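Local structure of lipoteichoic acid primase (Listeria monocytogenes, 4UOP) at residues 41-46 / 366-371; 57-62 / 212-217; 372-377 / 423-428. The protein belongs to the sulfatase-like family of enzymes, and the modelled part is its extracellular catalytic domain, which holds a bound magnesium ion. All blocks are in the same frame, centred on the assembly; numbering follows the deposited sequence.

Contact 1. Residues 41-46 / 366-371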
loop_
_atom_site.group_PDB
_atom_site.type_symbol
_atom_site.label_atom_id
_atom_site.label_comp_id
_atom_site.label_asym_id
_atom_site.label_seq_id
_atom_site.Cartn_x
_atom_site.Cartn_y
_atom_site.Cartn_z
ATOM N N LYS B 41 16.008 -9.838 -16.446
ATOM C CA LYS B 41 14.656 -10.154 -16.919
ATOM C C LYS B 41 14.661 -11.406 -17.791
ATOM O O LYS B 41 13.758 -12.223 -17.715
ATOM C CB LYS B 41 14.038 -8.979 -17.681
ATOM C CG LYS B 41 12.544 -9.178 -17.957
ATOM C CD LYS B 41 11.879 -7.907 -18.439
ATOM C CE LYS B 41 10.356 -8.048 -18.508
ATOM N NZ LYS B 41 9.741 -6.804 -19.072
ATOM N N GLY B 42 15.700 -11.557 -18.604
ATOM C CA GLY B 42 15.900 -12.769 -19.367
ATOM C C GLY B 42 14.942 -12.967 -20.520
ATOM O O GLY B 42 14.761 -14.084 -20.966
ATOM N N VAL B 43 14.313 -11.895 -21.001
ATOM C CA VAL B 43 13.427 -12.003 -22.156
ATOM C C VAL B 43 14.250 -11.715 -23.404
ATOM O O VAL B 43 14.981 -10.739 -23.445
ATOM C CB VAL B 43 12.242 -11.018 -22.065
ATOM C CG1 VAL B 43 11.446 -11.024 -23.352
ATOM C CG2 VAL B 43 11.355 -11.393 -20.894
ATOM N N SER B 44 14.125 -12.566 -24.414
ATOM C CA SER B 44 14.943 -12.438 -25.605
ATOM C C SER B 44 14.298 -11.407 -26.540
ATOM O O SER B 44 13.146 -11.572 -26.944
ATOM C CB SER B 44 15.086 -13.804 -26.286
ATOM O OG SER B 44 15.887 -13.708 -27.448
ATOM N N VAL B 45 15.048 -10.357 -26.873
ATOM C CA VAL B 45 14.567 -9.291 -27.756
ATOM C C VAL B 45 15.427 -9.244 -29.012
ATOM O O VAL B 45 16.638 -9.243 -28.922
ATOM C CB VAL B 45 14.618 -7.920 -27.053
ATOM C CG1 VAL B 45 13.955 -6.834 -27.898
ATOM C CG2 VAL B 45 13.949 -8.006 -25.694
ATOM N N LYS B 46 14.800 -9.185 -30.177
ATOM C CA LYS B 46 15.547 -9.197 -31.442
ATOM C C LYS B 46 16.570 -8.067 -31.506
ATOM O O LYS B 46 16.228 -6.916 -31.276
ATOM C CB LYS B 46 14.590 -9.088 -32.624
ATOM C CG LYS B 46 13.627 -10.250 -32.754
ATOM C CD LYS B 46 12.808 -10.167 -34.036
ATOM C CE LYS B 46 13.677 -10.322 -35.273
ATOM N NZ LYS B 46 12.875 -10.706 -36.468
ATOM N N SER B 366 9.774 -9.469 -29.070
ATOM C CA SER B 366 10.027 -10.580 -28.168
ATOM C C SER B 366 8.830 -11.492 -28.228
ATOM O O SER B 366 7.769 -11.116 -28.741
ATOM C CB SER B 366 10.270 -10.065 -26.751
ATOM O OG SER B 366 9.185 -9.275 -26.298
ATOM N N SER B 367 9.001 -12.715 -27.752
ATOM C CA SER B 367 7.909 -13.676 -27.749
ATOM C C SER B 367 7.693 -14.344 -26.410
ATOM O O SER B 367 6.696 -15.038 -26.260
ATOM C CB SER B 367 8.116 -14.741 -28.826
ATOM O OG SER B 367 7.781 -14.208 -30.095
ATOM N N ASN B 368 8.586 -14.119 -25.450
ATOM C CA ASN B 368 8.521 -14.783 -24.157
ATOM C C ASN B 368 8.464 -13.776 -23.009
ATOM O O ASN B 368 8.946 -14.036 -21.916
ATOM C CB ASN B 368 9.711 -15.756 -23.982
ATOM C CG ASN B 368 11.070 -15.078 -24.141
ATOM O OD1 ASN B 368 11.179 -13.988 -24.710
ATOM N ND2 ASN B 368 12.123 -15.744 -23.664
ATOM N N ASN B 369 7.867 -12.613 -23.258
ATOM C CA ASN B 369 7.765 -11.591 -22.215
ATOM C C ASN B 369 6.878 -12.075 -21.064
ATOM O O ASN B 369 6.049 -12.968 -21.238
ATOM C CB ASN B 369 7.253 -10.278 -22.806
ATOM C CG ASN B 369 7.387 -9.109 -21.854
ATOM O OD1 ASN B 369 8.332 -9.022 -21.073
ATOM N ND2 ASN B 369 6.440 -8.190 -21.929
ATOM N N TYR B 370 7.119 -11.545 -19.873
ATOM C CA TYR B 370 6.258 -11.813 -18.733
ATOM C C TYR B 370 6.151 -10.553 -17.899
ATOM O O TYR B 370 6.935 -9.632 -18.068
ATOM C CB TYR B 370 6.781 -12.994 -17.908
ATOM C CG TYR B 370 8.152 -12.790 -17.331
ATOM C CD1 TYR B 370 9.286 -13.049 -18.093
ATOM C CD2 TYR B 370 8.320 -12.344 -16.032
ATOM C CE1 TYR B 370 10.540 -12.847 -17.584
ATOM C CE2 TYR B 370 9.589 -12.151 -15.508
ATOM C CZ TYR B 370 10.689 -12.413 -16.293
ATOM O OH TYR B 370 11.954 -12.232 -15.792
ATOM N N VAL B 371 5.161 -10.507 -17.021
ATOM C CA VAL B 371 4.863 -9.296 -16.271
ATOM C C VAL B 371 4.822 -9.571 -14.774
ATOM O O VAL B 371 3.851 -10.175 -14.285
ATOM C CB VAL B 371 3.501 -8.701 -16.704
ATOM C CG1 VAL B 371 3.280 -7.378 -16.018
ATOM C CG2 VAL B 371 3.444 -8.537 -18.217
HETATM O O HOH W 1 11.571 -13.728 -27.776
#

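Contact 2. Residues 57-62 / 212-217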
loop_
_atom_site.group_PDB
_atom_site.type_symbol
_atom_site.label_atom_id
_atom_site.label_comp_id
_atom_site.label_asym_id
_atom_site.label_seq_id
_atom_site.Cartn_x
_atom_site.Cartn_y
_atom_site.Cartn_z
ATOM N N GLY B 57 9.578 10.002 -36.982
ATOM C CA GLY B 57 9.138 11.368 -37.224
ATOM C C GLY B 57 7.655 11.660 -37.048
ATOM O O GLY B 57 7.208 12.790 -37.264
ATOM N N LYS B 58 6.900 10.661 -36.610
ATOM C CA LYS B 58 5.470 10.835 -36.411
ATOM C C LYS B 58 5.197 11.336 -34.998
ATOM O O LYS B 58 6.021 11.172 -34.099
ATOM C CB LYS B 58 4.738 9.526 -36.663
ATOM C CG LYS B 58 4.991 8.906 -38.030
ATOM C CD LYS B 58 4.667 9.828 -39.187
ATOM C CE LYS B 58 4.897 9.106 -40.507
ATOM N NZ LYS B 58 4.848 10.046 -41.659
ATOM N N ASN B 59 4.029 11.944 -34.814
ATOM C CA ASN B 59 3.610 12.380 -33.492
ATOM C C ASN B 59 3.234 11.155 -32.660
ATOM O O ASN B 59 3.144 10.036 -33.187
ATOM C CB ASN B 59 2.430 13.335 -33.581
ATOM C CG ASN B 59 2.676 14.465 -34.534
ATOM O OD1 ASN B 59 3.545 15.288 -34.307
ATOM N ND2 ASN B 59 1.932 14.498 -35.628
ATOM N N LEU B 60 3.026 11.370 -31.368
ATOM C CA LEU B 60 2.611 10.313 -30.435
ATOM C C LEU B 60 1.453 10.840 -29.581
ATOM O O LEU B 60 1.579 11.859 -28.898
ATOM C CB LEU B 60 3.763 9.917 -29.526
ATOM C CG LEU B 60 3.496 8.892 -28.421
ATOM C CD1 LEU B 60 3.020 7.586 -29.003
ATOM C CD2 LEU B 60 4.767 8.702 -27.605
ATOM N N ILE B 61 0.332 10.155 -29.663
ATOM C CA ILE B 61 -0.829 10.434 -28.822
ATOM C C ILE B 61 -1.150 9.176 -28.007
ATOM O O ILE B 61 -1.353 8.084 -28.567
ATOM C CB ILE B 61 -2.026 10.842 -29.666
ATOM C CG1 ILE B 61 -1.723 12.129 -30.432
ATOM C CG2 ILE B 61 -3.261 10.983 -28.774
ATOM C CD1 ILE B 61 -2.689 12.410 -31.564
ATOM N N ILE B 62 -1.186 9.305 -26.687
ATOM C CA ILE B 62 -1.476 8.180 -25.813
ATOM C C ILE B 62 -2.655 8.554 -24.917
ATOM O O ILE B 62 -2.639 9.627 -24.286
ATOM C CB ILE B 62 -0.274 7.833 -24.931
ATOM C CG1 ILE B 62 0.935 7.482 -25.815
ATOM C CG2 ILE B 62 -0.627 6.702 -23.985
ATOM C CD1 ILE B 62 2.147 7.028 -25.037
ATOM N N GLN B 212 5.432 21.019 -35.517
ATOM C CA GLN B 212 6.051 20.720 -34.240
ATOM C C GLN B 212 5.671 19.306 -33.849
ATOM O O GLN B 212 4.525 19.042 -33.486
ATOM C CB GLN B 212 5.598 21.709 -33.174
ATOM C CG GLN B 212 6.099 21.379 -31.771
ATOM C CD GLN B 212 7.619 21.368 -31.687
ATOM O OE1 GLN B 212 8.254 22.426 -31.701
ATOM N NE2 GLN B 212 8.209 20.172 -31.589
ATOM N N LYS B 213 6.619 18.381 -33.940
ATOM C CA LYS B 213 6.357 17.019 -33.495
ATOM C C LYS B 213 5.961 17.091 -32.028
ATOM O O LYS B 213 6.591 17.830 -31.252
ATOM C CB LYS B 213 7.594 16.146 -33.623
ATOM C CG LYS B 213 7.999 15.787 -35.040
ATOM C CD LYS B 213 9.072 14.714 -35.031
ATOM C CE LYS B 213 10.196 15.061 -34.073
ATOM N NZ LYS B 213 11.417 14.258 -34.323
ATOM N N PHE B 214 4.937 16.328 -31.643
ATOM C CA PHE B 214 4.449 16.378 -30.273
ATOM C C PHE B 214 4.145 14.983 -29.729
ATOM O O PHE B 214 3.843 14.047 -30.483
ATOM C CB PHE B 214 3.204 17.281 -30.170
ATOM C CG PHE B 214 2.021 16.796 -30.970
ATOM C CD1 PHE B 214 1.134 15.885 -30.442
ATOM C CD2 PHE B 214 1.804 17.256 -32.264
ATOM C CE1 PHE B 214 0.049 15.439 -31.173
ATOM C CE2 PHE B 214 0.730 16.821 -32.997
ATOM C CZ PHE B 214 -0.154 15.899 -32.459
ATOM N N TYR B 215 4.276 14.867 -28.414
ATOM C CA TYR B 215 3.758 13.755 -27.643
ATOM C C TYR B 215 2.711 14.335 -26.712
ATOM O O TYR B 215 3.017 15.218 -25.894
ATOM C CB TYR B 215 4.886 13.063 -26.857
ATOM C CG TYR B 215 4.459 12.179 -25.696
ATOM C CD1 TYR B 215 3.297 11.417 -25.751
ATOM C CD2 TYR B 215 5.254 12.080 -24.554
ATOM C CE1 TYR B 215 2.914 10.599 -24.685
ATOM C CE2 TYR B 215 4.898 11.254 -23.500
ATOM C CZ TYR B 215 3.709 10.539 -23.560
ATOM O OH TYR B 215 3.348 9.731 -22.507
ATOM N N ALA B 216 1.473 13.870 -26.859
ATOM C CA ALA B 216 0.381 14.241 -25.962
ATOM C C ALA B 216 -0.116 13.008 -25.208
ATOM O O ALA B 216 -0.426 11.978 -25.824
ATOM C CB ALA B 216 -0.742 14.862 -26.761
ATOM N N GLN B 217 -0.143 13.096 -23.879
ATOM C CA GLN B 217 -0.700 12.045 -23.014
ATOM C C GLN B 217 -2.004 12.573 -22.410
ATOM O O GLN B 217 -1.984 13.595 -21.744
ATOM C CB GLN B 217 0.264 11.710 -21.891
ATOM C CG GLN B 217 -0.263 10.682 -20.910
ATOM C CD GLN B 217 0.027 9.246 -21.290
ATOM O OE1 GLN B 217 0.962 8.955 -22.054
ATOM N NE2 GLN B 217 -0.728 8.321 -20.699
HETATM O O HOH W 2 3.119 17.795 -35.461
#

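Contact 3. Residues 372-377 / 423-428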
loop_
_atom_site.group_PDB
_atom_site.type_symbol
_atom_site.label_atom_id
_atom_site.label_comp_id
_atom_site.label_asym_id
_atom_site.label_seq_id
_atom_site.Cartn_x
_atom_site.Cartn_y
_atom_site.Cartn_z
ATOM N N PRO B 372 5.867 -9.134 -14.034
ATOM C CA PRO B 372 5.844 -9.189 -12.577
ATOM C C PRO B 372 4.731 -8.327 -11.971
ATOM O O PRO B 372 4.441 -7.251 -12.495
ATOM C CB PRO B 372 7.215 -8.637 -12.186
ATOM C CG PRO B 372 8.072 -8.909 -13.369
ATOM C CD PRO B 372 7.173 -8.666 -14.535
ATOM N N GLU B 373 4.151 -8.792 -10.862
ATOM C CA GLU B 373 3.116 -8.049 -10.146
ATOM C C GLU B 373 3.465 -7.943 -8.679
ATOM O O GLU B 373 4.205 -8.766 -8.159
ATOM C CB GLU B 373 1.772 -8.748 -10.315
ATOM C CG GLU B 373 1.297 -8.811 -11.760
ATOM C CD GLU B 373 0.800 -7.487 -12.300
ATOM O OE1 GLU B 373 0.576 -6.546 -11.516
ATOM O OE2 GLU B 373 0.623 -7.384 -13.527
ATOM N N ARG B 374 2.934 -6.923 -8.010
ATOM C CA ARG B 374 3.166 -6.754 -6.584
ATOM C C ARG B 374 1.991 -6.074 -5.898
ATOM O O ARG B 374 0.995 -5.734 -6.540
ATOM C CB ARG B 374 4.450 -5.946 -6.351
ATOM C CG ARG B 374 4.297 -4.451 -6.608
ATOM C CD ARG B 374 5.626 -3.729 -6.807
ATOM N NE ARG B 374 6.656 -4.137 -5.849
ATOM C CZ ARG B 374 7.857 -3.568 -5.758
ATOM N NH1 ARG B 374 8.191 -2.533 -6.527
ATOM N NH2 ARG B 374 8.726 -4.033 -4.873
ATOM N N TYR B 375 2.120 -5.913 -4.584
ATOM C CA TYR B 375 1.164 -5.179 -3.748
ATOM C C TYR B 375 -0.124 -5.935 -3.494
ATOM O O TYR B 375 -0.421 -6.260 -2.356
ATOM C CB TYR B 375 0.861 -3.802 -4.296
ATOM C CG TYR B 375 0.069 -2.959 -3.335
ATOM C CD1 TYR B 375 0.622 -2.559 -2.122
ATOM C CD2 TYR B 375 -1.235 -2.590 -3.622
ATOM C CE1 TYR B 375 -0.096 -1.775 -1.238
ATOM C CE2 TYR B 375 -1.963 -1.804 -2.742
ATOM C CZ TYR B 375 -1.391 -1.413 -1.554
ATOM O OH TYR B 375 -2.096 -0.651 -0.663
ATOM N N THR B 376 -0.897 -6.200 -4.539
ATOM C CA THR B 376 -2.086 -7.024 -4.424
ATOM C C THR B 376 -1.751 -8.507 -4.617
ATOM O O THR B 376 -2.590 -9.371 -4.382
ATOM C CB THR B 376 -3.150 -6.608 -5.453
ATOM O OG1 THR B 376 -2.591 -6.667 -6.767
ATOM C CG2 THR B 376 -3.638 -5.201 -5.193
ATOM N N MET B 377 -0.525 -8.790 -5.061
ATOM C CA MET B 377 0.004 -10.151 -5.131
ATOM C C MET B 377 1.369 -10.141 -4.471
ATOM O O MET B 377 2.042 -9.116 -4.489
ATOM C CB MET B 377 0.164 -10.599 -6.589
ATOM C CG MET B 377 -1.113 -10.480 -7.394
ATOM S SD MET B 377 -0.924 -11.091 -9.082
ATOM C CE MET B 377 -0.755 -12.850 -8.812
ATOM N N LYS B 423 14.089 -10.203 -8.231
ATOM C CA LYS B 423 15.327 -9.444 -8.391
ATOM C C LYS B 423 15.077 -8.142 -9.169
ATOM O O LYS B 423 15.607 -7.085 -8.824
ATOM C CB LYS B 423 16.381 -10.298 -9.099
ATOM C CG LYS B 423 17.782 -9.725 -9.009
ATOM C CD LYS B 423 18.818 -10.769 -9.393
ATOM C CE LYS B 423 20.208 -10.164 -9.507
ATOM N NZ LYS B 423 21.208 -11.170 -9.984
ATOM N N LEU B 424 14.239 -8.221 -10.198
ATOM C CA LEU B 424 13.834 -7.033 -10.961
ATOM C C LEU B 424 13.161 -5.973 -10.103
ATOM O O LEU B 424 13.458 -4.782 -10.239
ATOM C CB LEU B 424 12.866 -7.395 -12.083
ATOM C CG LEU B 424 13.428 -7.967 -13.370
ATOM C CD1 LEU B 424 12.273 -8.204 -14.325
ATOM C CD2 LEU B 424 14.464 -7.045 -13.994
ATOM N N LEU B 425 12.257 -6.400 -9.225
ATOM C CA LEU B 425 11.594 -5.472 -8.312
ATOM C C LEU B 425 12.596 -4.809 -7.357
ATOM O O LEU B 425 12.536 -3.599 -7.128
ATOM C CB LEU B 425 10.493 -6.177 -7.518
ATOM C CG LEU B 425 9.300 -6.729 -8.293
ATOM C CD1 LEU B 425 8.316 -7.352 -7.315
ATOM C CD2 LEU B 425 8.606 -5.670 -9.139
ATOM N N GLN B 426 13.533 -5.592 -6.824
ATOM C CA GLN B 426 14.598 -5.045 -5.978
ATOM C C GLN B 426 15.422 -3.995 -6.711
ATOM O O GLN B 426 15.659 -2.900 -6.198
ATOM C CB GLN B 426 15.534 -6.160 -5.503
ATOM C CG GLN B 426 14.932 -7.093 -4.472
ATOM C CD GLN B 426 15.734 -8.383 -4.308
ATOM O OE1 GLN B 426 16.945 -8.420 -4.562
ATOM N NE2 GLN B 426 15.060 -9.445 -3.874
ATOM N N TYR B 427 15.877 -4.351 -7.905
ATOM C CA TYR B 427 16.670 -3.449 -8.726
ATOM C C TYR B 427 15.908 -2.176 -9.098
ATOM O O TYR B 427 16.448 -1.086 -9.004
ATOM C CB TYR B 427 17.156 -4.151 -9.986
ATOM C CG TYR B 427 18.476 -4.877 -9.811
ATOM C CD1 TYR B 427 18.666 -5.788 -8.776
ATOM C CD2 TYR B 427 19.533 -4.656 -10.695
ATOM C CE1 TYR B 427 19.878 -6.455 -8.615
ATOM C CE2 TYR B 427 20.743 -5.325 -10.549
ATOM C CZ TYR B 427 20.913 -6.223 -9.508
ATOM O OH TYR B 427 22.121 -6.881 -9.367
ATOM N N SER B 428 14.653 -2.318 -9.515
ATOM C CA SER B 428 13.836 -1.151 -9.839
ATOM C C SER B 428 13.689 -0.242 -8.620
ATOM O O SER B 428 13.881 0.974 -8.731
ATOM C CB SER B 428 12.457 -1.563 -10.386
ATOM O OG SER B 428 11.672 -0.417 -10.694
#

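Contact 1. Residues 41-46 / 366-371
The C-terminal end of helix 34-41 meets the loop that leads into strand 371-373, and Tyr370 marks the junction by bonding the carbonyl of Lys41, the last helical residue. Gly42 is the first residue to leave helical geometry, with a positive phi of 72°, and Lys41 O, at the end of the helix, accepts a short bond of 2.6 Å from Tyr370 OH. That hydroxyl lies in the carbonyl plane on a lone pair, and the acceptor in turn sits at the edge of the tyrosine ring. The side chains of Lys41 and Tyr370 run antiparallel to each other. The extended lysine chain carries its ammonium group toward Thr361 and the Phe359 carbonyl, its apparent partners; the place of NZ is not secure, and its bond to Asn369 OD1 is weak in any case.

Val43 packs beside this junction with its two methyls. Its first torsion of 173° sends CG1 to the Ser366 end, where Val43 CG1 is 3.7 Å from Ser366 CB and 3.3 Å from Asn368 OD1, while CG2 turns to the tyrosine, with Val43 CG2 3.7 Å from Tyr370 CE1, an oblique approach to the ring.

Further along, the loops are tied by amide chemistry. Asn368 reaches across, and its OD1 atom takes the Ser44 N hydrogen at 3.3 Å with an N-H...O angle of 146°, on a lone pair in the amide plane. The same oxygen accepts a hydrogen from a water at 3.1 Å. This water bridges both backbones as well: it donates to Ser44 O at 2.8 Å and accepts from Ser367 N at 2.8 Å, so that one solvent molecule contacts three protein atoms.

Contact 2. Residues 57-62 / 212-217
Asn59 OD1 accepts two hydrogen bonds: Phe214 N donates to it at 3.2 Å with an N-H...O angle of 152°, and a water donates to it at 2.8 Å. The water also donates to Gln212 O at 2.7 Å, so the asparagine oxygen is tied to segment 212-217 once directly and once through the water. The amide is further positioned by stacking: its plane lies 15° from that of the Phe214 ring, and Asn59 CG stands 3.4 Å above the ring, displaced toward its rim. Phe214 holds its ring there through a first torsion near +63°.

Beyond Asn59, strands 59-62 and 214-217 run side by side as parallel neighbours in the central mixed sheet of the sulfatase-like fold. Their bonds interleave as parallel pairing requires: Leu60 N to Phe214 O, Ala216 N to Leu60 O and Ile62 N to Ala216 O, each 2.9 Å. One face carries Leu60, Ile62, Tyr215 and Gln217. Here Leu60 CD2 lies over the tyrosine ring, 4.0 Å from the Tyr215 centroid, a CH-pi contact. The tyrosine hydroxyl donates to Gln217 OE1, an oxygen that also packs on Ile62 CB. The other face carries Ile61 and Ala216, with Ile61 CG1 at the edge of the Phe214 ring.

Strand 59-65 runs straight on to the magnesium ligand Glu66, and its other neighbour, strand 277-283, to Asp284 and His285. Strand pairing satisfies backbone polar atoms and Gln217 the Tyr215 hydroxyl, so these groups can be buried among apolar side chains in strands leading to the metal ligands.

Contact 3. Residues 372-377 / 423-428
Leu425, on helix 412-433, reaches out to Arg374, and its atoms can be followed outward one by one. At its base, Leu425 CB lies 3.8 Å from Arg374 NH2, over one face of the guanidinium group. Past CG the chain forks. One branch ends with Leu425 CD1, 3.9 Å from Arg374 NE and also near the Glu373 carbonyl oxygen. The other ends with Leu425 CD2, 3.9 Å above the Arg374 guanidinium plane and offset toward its rim; Leu425 CD2 is also 4.5 Å from Pro372 CB. The two side chains run antiparallel alongside one another, with a hydrocarbon branch laid over a flat cation. The arginine chain bends at its third side-chain torsion, -43°, and this turns the group to meet the leucine.

Beside this pair, Leu424 CD1 sits 4.4 Å from Pro372 CG, a looser apolar touch. The contact therefore joins helix 412-433 to strand 371-373, an edge strand, within this chain, of a five-stranded antiparallel sheet. Farther on the chain makes a classic gamma turn centred on Tyr375, with phi 75° and psi -64°, closed by Thr376 N bonding Arg374 O at 2.8 Å. Tyr375 and Thr376 pack against Pro226 of the second subunit.

No hydrogen bond crosses between the two segments; the polar hold on the guanidinium comes from elsewhere in the chain. Arg374 NH1 bonds the Pro121 carbonyl, NE pairs with Glu379, and NH2 pairs with Asp429, one helical turn beyond Leu425. Two carboxylates and a carbonyl engage the three nitrogens while leucine covers a face, which probably offsets the cost of burying the charge and fixes the group's rotation.

How the contacts relate
Contacts 1 and 3 are neighbours, with centres about 17 Å apart, and share elements: the chain of contact 1 enters strand 371-373, on which contact 3 begins, and Lys41 CG packs 3.8 Å from Leu424 CD1. Contact 2 lies apart, about 27 and 30 Å from them between centres, in the central sheet. Burial groups them otherwise: contacts 2 and 3 are buried, whereas contact 1 is partly exposed and keeps a bridging water between irregular loops. The chemistry follows. Contact 2 relies on regular backbone pairing with a stacked amide, contact 1 on scattered side-chain bonds to backbone atoms, and contact 3 on leucine-to-guanidinium packing without direct hydrogen bonds.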